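Putative uncharacterized protein PH0242 (Pyrococcus horikoshii, PDB 3VU1) is the C-terminal globular domain of AglB, a member of the oligosaccharyltransferase family, with a mixed alpha/beta core and attached beta-rich insert and peripheral domains. Local coordinates at residues S32-G37 with W94-A99; H62-F67 with N85-Y90; L66-D71 with N98-L103. One frame throughout, in Å; residues are numbered along the deposited sequence.

Contact 1 of 3, residues S32-G37 with W94-A99; sequences SWWDYG and WAKFNA
Lys96 reaches across to Trp33 and Trp34, the two tryptophans of the WWDYG motif, the sequence signature of the oligosaccharyltransferase family. Its chain leaves CB with CG anti to the carbonyl carbon (chi1 -73°) and then runs extended to the end. That carries the side chain across to the tryptophans, with the aliphatic part meeting one indole and the ammonium the other. CD comes to the edge of the Trp33 ring, near its plane, 4.0 Å from Trp33 CD1 and equally near NE1, so the touch falls on the five-membered ring. A chi1 of -175° holds the Trp33 indole on the far side of CB from its backbone N, and this is what presents the CD1-NE1 edge to the lysine.

Farther along, NZ lies by the five-membered ring of Trp34, 3.3 Å from Trp34 CD1, and here the lysine runs at about a right angle to the indole side chain. The Trp34 ring also meets Trp13 edge-to-face.

On the other segment, Lys96 is the N-cap of helix 97-103. Trp33 is buried, packing on Ile100 and Leu103 of that helix, while its carbonyl O accepts from Arg49 NH2. One face of the Trp34 ring has Tyr36 N 4.0 Å above its plane, toward the rim.

Contact 2 of 3, residues H62-F67 with N85-Y90; sequences HILALF and NYFIIY
His62 O accepts from Leu66 N at 2.9 Å, and this helical bond, with the next one from Phe67 N to Ile63 O, sets the turn from which Leu64 and Phe67 meet Phe87 of the strand. The meeting is wholly apolar. At chi1 -164° the Phe87 ring swings off the strand toward the helix, and its CE1-CZ end does the touching.

Leu64 sends one methyl, CD2, obliquely to this ring, 3.6 Å from Phe87 CE1. Phe67 brings the CD2-CE2 side of its own ring: Phe67 CE2 stands 3.9 Å above one face of Phe87, displaced toward the rim. With planes at 58° and centroids 5.1 Å apart, the two rings are neither stacked nor T-shaped.

Phe67 belongs to a larger aromatic cluster, stacking on Phe236 and meeting Phe79 edge-to-face; its side chain is about 10 Å from the bound calcium ion. The contact thus lays helix 60-69 against strand 86-90, which runs inside a mixed sheet between the parallel strand 30-32 and the antiparallel strand 245-250, with helix 13-23 touching Tyr86 and Ile88.

Contact 3 of 3, residues L66-D71 with N98-L103; sequences LFLARD and NAISYL
Ala69 and Ser101 are where the backbones of the two helices come nearest, their CA atoms 5.2 Å apart. The methyl of Ala69 fills the approach: CB sits 3.8 Å from Ser101 CA and 3.9 Å from Ile100 O, so it lies against the main chain of the partner helix more than against its side chains. Beside it, Ile100 offers its branch methyl CG2, which packs 3.9 Å from Leu68 CB. The same methyl stands more loosely against the alanine, with Ile100 CG2 4.4 Å from Ala69 CB. Leu68 and Ala69 both start their side chains toward helix 97-103, so two successive residues of one helix share this single isoleucine branch. With chi1 at -58°, Ile100 places CG2 beside its own carbonyl; the methyl and the carbonyl oxygen both reach the Ala69-Leu68 surface from one residue.

Ser101 is the small partner on its side, and its hydroxyl is turned back into its own helix, where OG bonds to Phe97 O. This is close helix-helix packing through small residues, joining the C-terminal part of helix 60-69 to helix 97-103 within the alpha/beta core of the domain.

A second shell ties down the ends. Leu103 O, the last carbonyl of its helix, bonds to His62 ND1, and Arg70 NE reaches Gly104 O just beyond, while Arg70 NH2 makes a salt bridge to Glu414 OE2. Leu68 turns its side chain on to Phe87 and Ile89 of strand 86-90. Further out, the chain following helix 60-69 is fixed by Asp71, whose OD2 makes a salt bridge to Lys215 NZ and a hydrogen bond with Ser223 OG, while OD1 bonds to Thr210 OG1 and Ser224 N.

In the fold
From the N terminus, strand 30-32 leads into the motif segment 32-37, then come helix 60-69, strand 86-90 and helix 97-103. Contact 1 closes the long loop from the motif to the start of helix 97-103, bringing the loop after strand 30-32 to that helix. Contact 2 closes a shorter loop nested inside it, packing helix 60-69 on strand 86-90. Contact 3 begins on the same helix as contact 2, sharing Leu66 and Phe67, and joins it to helix 97-103, sharing Asn98 and Ala99 with contact 1. Phe97 CZ lies on Ala69, between contacts 1 and 3, and Ser32 OG bonds to Ile88 O, linking contact 1 to the strand of contact 2.

Contact 1 of 3, residues S32-G37 with W94-A99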
loop_
_atom_site.group_PDB
_atom_site.type_symbol
_atom_site.label_atom_id
_atom_site.label_comp_id
_atom_site.label_asym_id
_atom_site.label_seq_id
_atom_site.Cartn_x
_atom_site.Cartn_y
_atom_site.Cartn_z
ATOM N N SER A 32 10.061 -0.206 0.888
ATOM C CA SER A 32 10.077 1.219 1.106
ATOM C C SER A 32 10.565 1.963 -0.119
ATOM O O SER A 32 11.089 1.350 -1.034
ATOM C CB SER A 32 10.947 1.579 2.292
ATOM O OG SER A 32 10.566 2.886 2.700
ATOM N N TRP A 33 10.370 3.272 -0.166
ATOM C CA TRP A 33 10.964 4.014 -1.258
ATOM C C TRP A 33 12.484 4.017 -1.151
ATOM O O TRP A 33 13.186 3.590 -2.071
ATOM C CB TRP A 33 10.425 5.435 -1.358
ATOM C CG TRP A 33 10.985 6.075 -2.569
ATOM C CD1 TRP A 33 11.984 7.028 -2.634
ATOM C CD2 TRP A 33 10.663 5.761 -3.971
ATOM N NE1 TRP A 33 12.267 7.356 -3.937
ATOM C CE2 TRP A 33 11.524 6.640 -4.792
ATOM C CE3 TRP A 33 9.782 4.892 -4.605
ATOM C CZ2 TRP A 33 11.493 6.622 -6.185
ATOM C CZ3 TRP A 33 9.745 4.897 -6.010
ATOM C CH2 TRP A 33 10.590 5.734 -6.784
ATOM N N TRP A 34 12.998 4.473 -0.013
ATOM C CA TRP A 34 14.432 4.583 0.220
ATOM C C TRP A 34 15.021 3.253 0.556
ATOM O O TRP A 34 14.340 2.400 1.108
ATOM C CB TRP A 34 14.681 5.550 1.363
ATOM C CG TRP A 34 16.083 6.084 1.501
ATOM C CD1 TRP A 34 17.025 6.325 0.492
ATOM C CD2 TRP A 34 16.731 6.536 2.741
ATOM N NE1 TRP A 34 18.178 6.859 1.026
ATOM C CE2 TRP A 34 18.069 7.013 2.358
ATOM C CE3 TRP A 34 16.348 6.602 4.085
ATOM C CZ2 TRP A 34 18.967 7.522 3.293
ATOM C CZ3 TRP A 34 17.271 7.102 5.019
ATOM C CH2 TRP A 34 18.551 7.554 4.625
ATOM N N ASP A 35 16.304 3.091 0.236
ATOM C CA ASP A 35 17.017 1.845 0.424
ATOM C C ASP A 35 17.738 1.676 1.775
ATOM O O ASP A 35 18.655 0.856 1.903
ATOM C CB ASP A 35 17.921 1.546 -0.770
ATOM C CG ASP A 35 19.114 2.490 -0.899
ATOM O OD1 ASP A 35 20.052 2.064 -1.602
ATOM O OD2 ASP A 35 19.136 3.628 -0.359
ATOM N N TYR A 36 17.274 2.397 2.795
ATOM C CA TYR A 36 17.777 2.171 4.152
ATOM C C TYR A 36 17.815 0.692 4.508
ATOM O O TYR A 36 16.816 0.014 4.448
ATOM C CB TYR A 36 16.954 2.917 5.186
ATOM C CG TYR A 36 17.618 2.954 6.529
ATOM C CD1 TYR A 36 18.299 4.100 6.975
ATOM C CD2 TYR A 36 17.574 1.839 7.373
ATOM C CE1 TYR A 36 18.919 4.122 8.218
ATOM C CE2 TYR A 36 18.184 1.855 8.616
ATOM C CZ TYR A 36 18.856 2.990 9.030
ATOM O OH TYR A 36 19.451 2.964 10.274
ATOM N N GLY A 37 18.976 0.192 4.875
ATOM C CA GLY A 37 19.094 -1.179 5.286
ATOM C C GLY A 37 19.731 -2.044 4.233
ATOM O O GLY A 37 19.772 -3.256 4.393
ATOM N N TRP A 94 9.158 13.545 1.204
ATOM C CA TRP A 94 8.725 14.769 0.522
ATOM C C TRP A 94 9.891 15.259 -0.320
ATOM O O TRP A 94 9.704 15.734 -1.447
ATOM C CB TRP A 94 8.209 15.844 1.505
ATOM C CG TRP A 94 9.317 16.402 2.373
ATOM C CD1 TRP A 94 9.703 15.979 3.655
ATOM C CD2 TRP A 94 10.289 17.443 2.010
ATOM N NE1 TRP A 94 10.796 16.687 4.093
ATOM C CE2 TRP A 94 11.201 17.577 3.165
ATOM C CE3 TRP A 94 10.489 18.249 0.887
ATOM C CZ2 TRP A 94 12.253 18.488 3.174
ATOM C CZ3 TRP A 94 11.557 19.162 0.907
ATOM C CH2 TRP A 94 12.425 19.270 2.029
ATOM N N ALA A 95 11.113 15.106 0.189
ATOM C CA ALA A 95 12.312 15.614 -0.514
ATOM C C ALA A 95 12.556 14.867 -1.819
ATOM O O ALA A 95 13.164 15.407 -2.717
ATOM C CB ALA A 95 13.554 15.531 0.368
ATOM N N LYS A 96 12.097 13.621 -1.910
ATOM C CA LYS A 96 12.221 12.881 -3.152
ATOM C C LYS A 96 10.940 12.911 -3.989
ATOM O O LYS A 96 10.836 12.204 -5.006
ATOM C CB LYS A 96 12.651 11.441 -2.872
ATOM C CG LYS A 96 14.094 11.354 -2.466
ATOM C CD LYS A 96 14.492 10.000 -1.938
ATOM C CE LYS A 96 16.005 9.987 -1.928
ATOM N NZ LYS A 96 16.584 8.630 -1.883
ATOM N N PHE A 97 9.971 13.735 -3.591
ATOM C CA PHE A 97 8.656 13.563 -4.178
ATOM C C PHE A 97 8.483 13.908 -5.656
ATOM O O PHE A 97 7.614 13.327 -6.297
ATOM C CB PHE A 97 7.526 14.124 -3.313
ATOM C CG PHE A 97 6.272 13.280 -3.380
ATOM C CD1 PHE A 97 6.227 12.025 -2.766
ATOM C CD2 PHE A 97 5.161 13.709 -4.086
ATOM C CE1 PHE A 97 5.102 11.223 -2.853
ATOM C CE2 PHE A 97 4.029 12.926 -4.150
ATOM C CZ PHE A 97 4.003 11.681 -3.545
ATOM N N ASN A 98 9.301 14.798 -6.211
ATOM C CA ASN A 98 9.269 15.027 -7.658
ATOM C C ASN A 98 9.626 13.746 -8.402
ATOM O O ASN A 98 8.918 13.340 -9.315
ATOM C CB ASN A 98 10.213 16.147 -8.084
ATOM C CG ASN A 98 9.597 17.533 -7.930
ATOM O OD1 ASN A 98 9.824 18.390 -8.788
ATOM N ND2 ASN A 98 8.814 17.769 -6.851
ATOM N N ALA A 99 10.695 13.076 -7.975
ATOM C CA ALA A 99 11.088 11.836 -8.630
ATOM C C ALA A 99 9.957 10.829 -8.554
ATOM O O ALA A 99 9.613 10.216 -9.587
ATOM C CB ALA A 99 12.381 11.269 -8.050
#

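Contact 2 of 3, residues H62-F67 with N85-Y90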
loop_
_atom_site.group_PDB
_atom_site.type_symbol
_atom_site.label_atom_id
_atom_site.label_comp_id
_atom_site.label_asym_id
_atom_site.label_seq_id
_atom_site.Cartn_x
_atom_site.Cartn_y
_atom_site.Cartn_z
ATOM N N HIS A 62 8.656 2.003 -10.362
ATOM C CA HIS A 62 7.508 2.620 -11.020
ATOM C C HIS A 62 6.241 2.220 -10.334
ATOM O O HIS A 62 5.276 3.019 -10.275
ATOM C CB HIS A 62 7.439 2.232 -12.483
ATOM C CG HIS A 62 8.531 2.836 -13.306
ATOM N ND1 HIS A 62 8.492 4.114 -13.727
ATOM C CD2 HIS A 62 9.752 2.306 -13.751
ATOM C CE1 HIS A 62 9.610 4.389 -14.430
ATOM N NE2 HIS A 62 10.383 3.282 -14.437
ATOM N N ILE A 63 6.224 0.992 -9.808
ATOM C CA ILE A 63 5.042 0.516 -9.129
ATOM C C ILE A 63 4.920 1.113 -7.713
ATOM O O ILE A 63 3.836 1.602 -7.311
ATOM C CB ILE A 63 4.933 -1.026 -9.195
ATOM C CG1 ILE A 63 5.030 -1.483 -10.660
ATOM C CG2 ILE A 63 3.637 -1.502 -8.555
ATOM C CD1 ILE A 63 4.139 -0.737 -11.646
ATOM N N LEU A 64 6.022 1.121 -6.972
ATOM C CA LEU A 64 6.041 1.873 -5.722
ATOM C C LEU A 64 5.579 3.327 -5.948
ATOM O O LEU A 64 4.806 3.865 -5.146
ATOM C CB LEU A 64 7.414 1.827 -5.032
ATOM C CG LEU A 64 7.822 0.480 -4.414
ATOM C CD1 LEU A 64 9.172 0.583 -3.709
ATOM C CD2 LEU A 64 6.788 -0.060 -3.445
ATOM N N ALA A 65 6.032 3.959 -7.027
ATOM C CA ALA A 65 5.733 5.366 -7.206
ATOM C C ALA A 65 4.276 5.483 -7.597
ATOM O O ALA A 65 3.627 6.474 -7.248
ATOM C CB ALA A 65 6.633 6.022 -8.241
ATOM N N LEU A 66 3.762 4.465 -8.297
ATOM C CA LEU A 66 2.399 4.498 -8.782
ATOM C C LEU A 66 1.512 4.528 -7.540
ATOM O O LEU A 66 0.632 5.375 -7.400
ATOM C CB LEU A 66 2.077 3.281 -9.659
ATOM C CG LEU A 66 0.653 3.222 -10.271
ATOM C CD1 LEU A 66 0.216 4.515 -10.974
ATOM C CD2 LEU A 66 0.507 2.062 -11.237
ATOM N N PHE A 67 1.780 3.611 -6.618
ATOM C CA PHE A 67 1.121 3.645 -5.316
ATOM C C PHE A 67 1.213 5.000 -4.614
ATOM O O PHE A 67 0.193 5.549 -4.241
ATOM C CB PHE A 67 1.690 2.557 -4.416
ATOM C CG PHE A 67 1.120 2.560 -3.049
ATOM C CD1 PHE A 67 -0.251 2.377 -2.851
ATOM C CD2 PHE A 67 1.953 2.752 -1.939
ATOM C CE1 PHE A 67 -0.782 2.394 -1.574
ATOM C CE2 PHE A 67 1.418 2.762 -0.648
ATOM C CZ PHE A 67 0.046 2.589 -0.469
ATOM N N ASN A 85 4.209 -7.646 3.069
ATOM C CA ASN A 85 3.707 -7.705 4.425
ATOM C C ASN A 85 3.657 -6.317 5.078
ATOM O O ASN A 85 2.664 -5.959 5.707
ATOM C CB ASN A 85 4.580 -8.672 5.239
ATOM C CG ASN A 85 4.389 -10.123 4.818
ATOM O OD1 ASN A 85 5.226 -10.708 4.124
ATOM N ND2 ASN A 85 3.270 -10.704 5.219
ATOM N N TYR A 86 4.727 -5.538 4.926
ATOM C CA TYR A 86 4.826 -4.242 5.567
ATOM C C TYR A 86 5.293 -3.202 4.570
ATOM O O TYR A 86 6.101 -3.477 3.689
ATOM C CB TYR A 86 5.765 -4.292 6.772
ATOM C CG TYR A 86 5.282 -5.268 7.810
ATOM C CD1 TYR A 86 5.753 -6.571 7.826
ATOM C CD2 TYR A 86 4.296 -4.907 8.737
ATOM C CE1 TYR A 86 5.276 -7.495 8.739
ATOM C CE2 TYR A 86 3.824 -5.814 9.675
ATOM C CZ TYR A 86 4.317 -7.102 9.668
ATOM O OH TYR A 86 3.867 -8.014 10.565
ATOM N N PHE A 87 4.747 -2.003 4.700
ATOM C CA PHE A 87 5.126 -0.929 3.854
ATOM C C PHE A 87 5.555 0.203 4.770
ATOM O O PHE A 87 4.779 0.669 5.618
ATOM C CB PHE A 87 3.962 -0.499 2.958
ATOM C CG PHE A 87 4.390 0.355 1.808
ATOM C CD1 PHE A 87 4.303 -0.119 0.512
ATOM C CD2 PHE A 87 4.945 1.614 2.020
ATOM C CE1 PHE A 87 4.723 0.659 -0.554
ATOM C CE2 PHE A 87 5.376 2.392 0.956
ATOM C CZ PHE A 87 5.258 1.911 -0.339
ATOM N N ILE A 88 6.788 0.655 4.574
ATOM C CA ILE A 88 7.366 1.688 5.412
ATOM C C ILE A 88 7.257 3.058 4.766
ATOM O O ILE A 88 7.730 3.288 3.642
ATOM C CB ILE A 88 8.823 1.386 5.730
ATOM C CG1 ILE A 88 8.901 0.058 6.465
ATOM C CG2 ILE A 88 9.382 2.501 6.567
ATOM C CD1 ILE A 88 10.314 -0.505 6.582
ATOM N N ILE A 89 6.623 3.969 5.486
ATOM C CA ILE A 89 6.414 5.310 4.988
ATOM C C ILE A 89 7.333 6.231 5.757
ATOM O O ILE A 89 7.441 6.156 6.989
ATOM C CB ILE A 89 4.952 5.715 5.117
ATOM C CG1 ILE A 89 4.122 4.873 4.145
ATOM C CG2 ILE A 89 4.776 7.206 4.893
ATOM C CD1 ILE A 89 4.281 5.205 2.667
ATOM N N TYR A 90 8.015 7.083 5.013
ATOM C CA TYR A 90 9.052 7.919 5.561
ATOM C C TYR A 90 8.705 9.369 5.272
ATOM O O TYR A 90 8.759 9.808 4.123
ATOM C CB TYR A 90 10.377 7.516 4.905
ATOM C CG TYR A 90 11.612 8.190 5.463
ATOM C CD1 TYR A 90 11.685 8.547 6.813
ATOM C CD2 TYR A 90 12.721 8.443 4.648
ATOM C CE1 TYR A 90 12.807 9.155 7.325
ATOM C CE2 TYR A 90 13.857 9.044 5.156
ATOM C CZ TYR A 90 13.895 9.394 6.497
ATOM O OH TYR A 90 15.002 10.018 7.033
#

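Contact 3 of 3, residues L66-D71 with N98-L103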
loop_
_atom_site.group_PDB
_atom_site.type_symbol
_atom_site.label_atom_id
_atom_site.label_comp_id
_atom_site.label_asym_id
_atom_site.label_seq_id
_atom_site.Cartn_x
_atom_site.Cartn_y
_atom_site.Cartn_z
ATOM N N LEU A 66 3.762 4.465 -8.297
ATOM C CA LEU A 66 2.399 4.498 -8.782
ATOM C C LEU A 66 1.512 4.528 -7.540
ATOM O O LEU A 66 0.632 5.375 -7.400
ATOM C CB LEU A 66 2.077 3.281 -9.659
ATOM C CG LEU A 66 0.653 3.222 -10.271
ATOM C CD1 LEU A 66 0.216 4.515 -10.974
ATOM C CD2 LEU A 66 0.507 2.062 -11.237
ATOM N N PHE A 67 1.780 3.611 -6.618
ATOM C CA PHE A 67 1.121 3.645 -5.316
ATOM C C PHE A 67 1.213 5.000 -4.614
ATOM O O PHE A 67 0.193 5.549 -4.241
ATOM C CB PHE A 67 1.690 2.557 -4.416
ATOM C CG PHE A 67 1.120 2.560 -3.049
ATOM C CD1 PHE A 67 -0.251 2.377 -2.851
ATOM C CD2 PHE A 67 1.953 2.752 -1.939
ATOM C CE1 PHE A 67 -0.782 2.394 -1.574
ATOM C CE2 PHE A 67 1.418 2.762 -0.648
ATOM C CZ PHE A 67 0.046 2.589 -0.469
ATOM N N LEU A 68 2.421 5.543 -4.451
ATOM C CA LEU A 68 2.633 6.688 -3.554
ATOM C C LEU A 68 2.097 8.003 -4.082
ATOM O O LEU A 68 1.570 8.794 -3.317
ATOM C CB LEU A 68 4.109 6.838 -3.176
ATOM C CG LEU A 68 4.682 5.721 -2.285
ATOM C CD1 LEU A 68 6.206 5.670 -2.257
ATOM C CD2 LEU A 68 4.147 5.809 -0.876
ATOM N N ALA A 69 2.240 8.226 -5.386
ATOM C CA ALA A 69 1.972 9.518 -6.001
ATOM C C ALA A 69 0.515 9.624 -6.436
ATOM O O ALA A 69 0.072 10.671 -6.874
ATOM C CB ALA A 69 2.902 9.745 -7.199
ATOM N N ARG A 70 -0.243 8.548 -6.343
ATOM C CA ARG A 70 -1.579 8.609 -6.899
ATOM C C ARG A 70 -2.670 8.321 -5.917
ATOM O O ARG A 70 -2.421 8.086 -4.746
ATOM C CB ARG A 70 -1.712 7.691 -8.091
ATOM C CG ARG A 70 -0.648 7.954 -9.093
ATOM C CD ARG A 70 -0.932 9.153 -9.987
ATOM N NE ARG A 70 -0.602 8.630 -11.309
ATOM C CZ ARG A 70 -1.374 8.692 -12.378
ATOM N NH1 ARG A 70 -2.501 9.369 -12.341
ATOM N NH2 ARG A 70 -0.957 8.113 -13.500
ATOM N N ASP A 71 -3.891 8.334 -6.425
ATOM C CA ASP A 71 -5.074 8.360 -5.609
ATOM C C ASP A 71 -6.057 7.509 -6.369
ATOM O O ASP A 71 -5.941 7.373 -7.585
ATOM C CB ASP A 71 -5.574 9.801 -5.526
ATOM C CG ASP A 71 -6.808 9.953 -4.649
ATOM O OD1 ASP A 71 -7.529 10.978 -4.837
ATOM O OD2 ASP A 71 -7.045 9.059 -3.789
ATOM N N ASN A 98 9.301 14.798 -6.211
ATOM C CA ASN A 98 9.269 15.027 -7.658
ATOM C C ASN A 98 9.626 13.746 -8.402
ATOM O O ASN A 98 8.918 13.340 -9.315
ATOM C CB ASN A 98 10.213 16.147 -8.084
ATOM C CG ASN A 98 9.597 17.533 -7.930
ATOM O OD1 ASN A 98 9.824 18.390 -8.788
ATOM N ND2 ASN A 98 8.814 17.769 -6.851
ATOM N N ALA A 99 10.695 13.076 -7.975
ATOM C CA ALA A 99 11.088 11.836 -8.630
ATOM C C ALA A 99 9.957 10.829 -8.554
ATOM O O ALA A 99 9.613 10.216 -9.587
ATOM C CB ALA A 99 12.381 11.269 -8.050
ATOM N N ILE A 100 9.408 10.647 -7.341
ATOM C CA ILE A 100 8.339 9.692 -7.114
ATOM C C ILE A 100 7.137 10.077 -7.954
ATOM O O ILE A 100 6.535 9.217 -8.583
ATOM C CB ILE A 100 7.916 9.616 -5.634
ATOM C CG1 ILE A 100 9.124 9.227 -4.751
ATOM C CG2 ILE A 100 6.745 8.640 -5.449
ATOM C CD1 ILE A 100 8.883 9.319 -3.257
ATOM N N SER A 101 6.788 11.359 -7.987
ATOM C CA SER A 101 5.651 11.794 -8.796
ATOM C C SER A 101 5.860 11.492 -10.278
ATOM O O SER A 101 4.941 10.980 -10.967
ATOM C CB SER A 101 5.376 13.268 -8.616
ATOM O OG SER A 101 5.054 13.529 -7.271
ATOM N N TYR A 102 7.065 11.801 -10.765
ATOM C CA TYR A 102 7.406 11.531 -12.163
ATOM C C TYR A 102 7.320 10.052 -12.442
ATOM O O TYR A 102 6.557 9.637 -13.317
ATOM C CB TYR A 102 8.776 12.087 -12.566
ATOM C CG TYR A 102 9.100 11.877 -14.037
ATOM C CD1 TYR A 102 8.231 12.318 -15.029
ATOM C CD2 TYR A 102 10.277 11.244 -14.434
ATOM C CE1 TYR A 102 8.517 12.138 -16.356
ATOM C CE2 TYR A 102 10.574 11.058 -15.767
ATOM C CZ TYR A 102 9.686 11.507 -16.726
ATOM O OH TYR A 102 9.965 11.339 -18.073
ATOM N N LEU A 103 8.054 9.264 -11.669
ATOM C CA LEU A 103 8.109 7.840 -11.897
ATOM C C LEU A 103 6.766 7.145 -11.743
ATOM O O LEU A 103 6.600 6.059 -12.283
ATOM C CB LEU A 103 9.149 7.190 -11.008
ATOM C CG LEU A 103 10.623 7.556 -11.238
ATOM C CD1 LEU A 103 11.458 7.051 -10.075
ATOM C CD2 LEU A 103 11.141 6.992 -12.560
#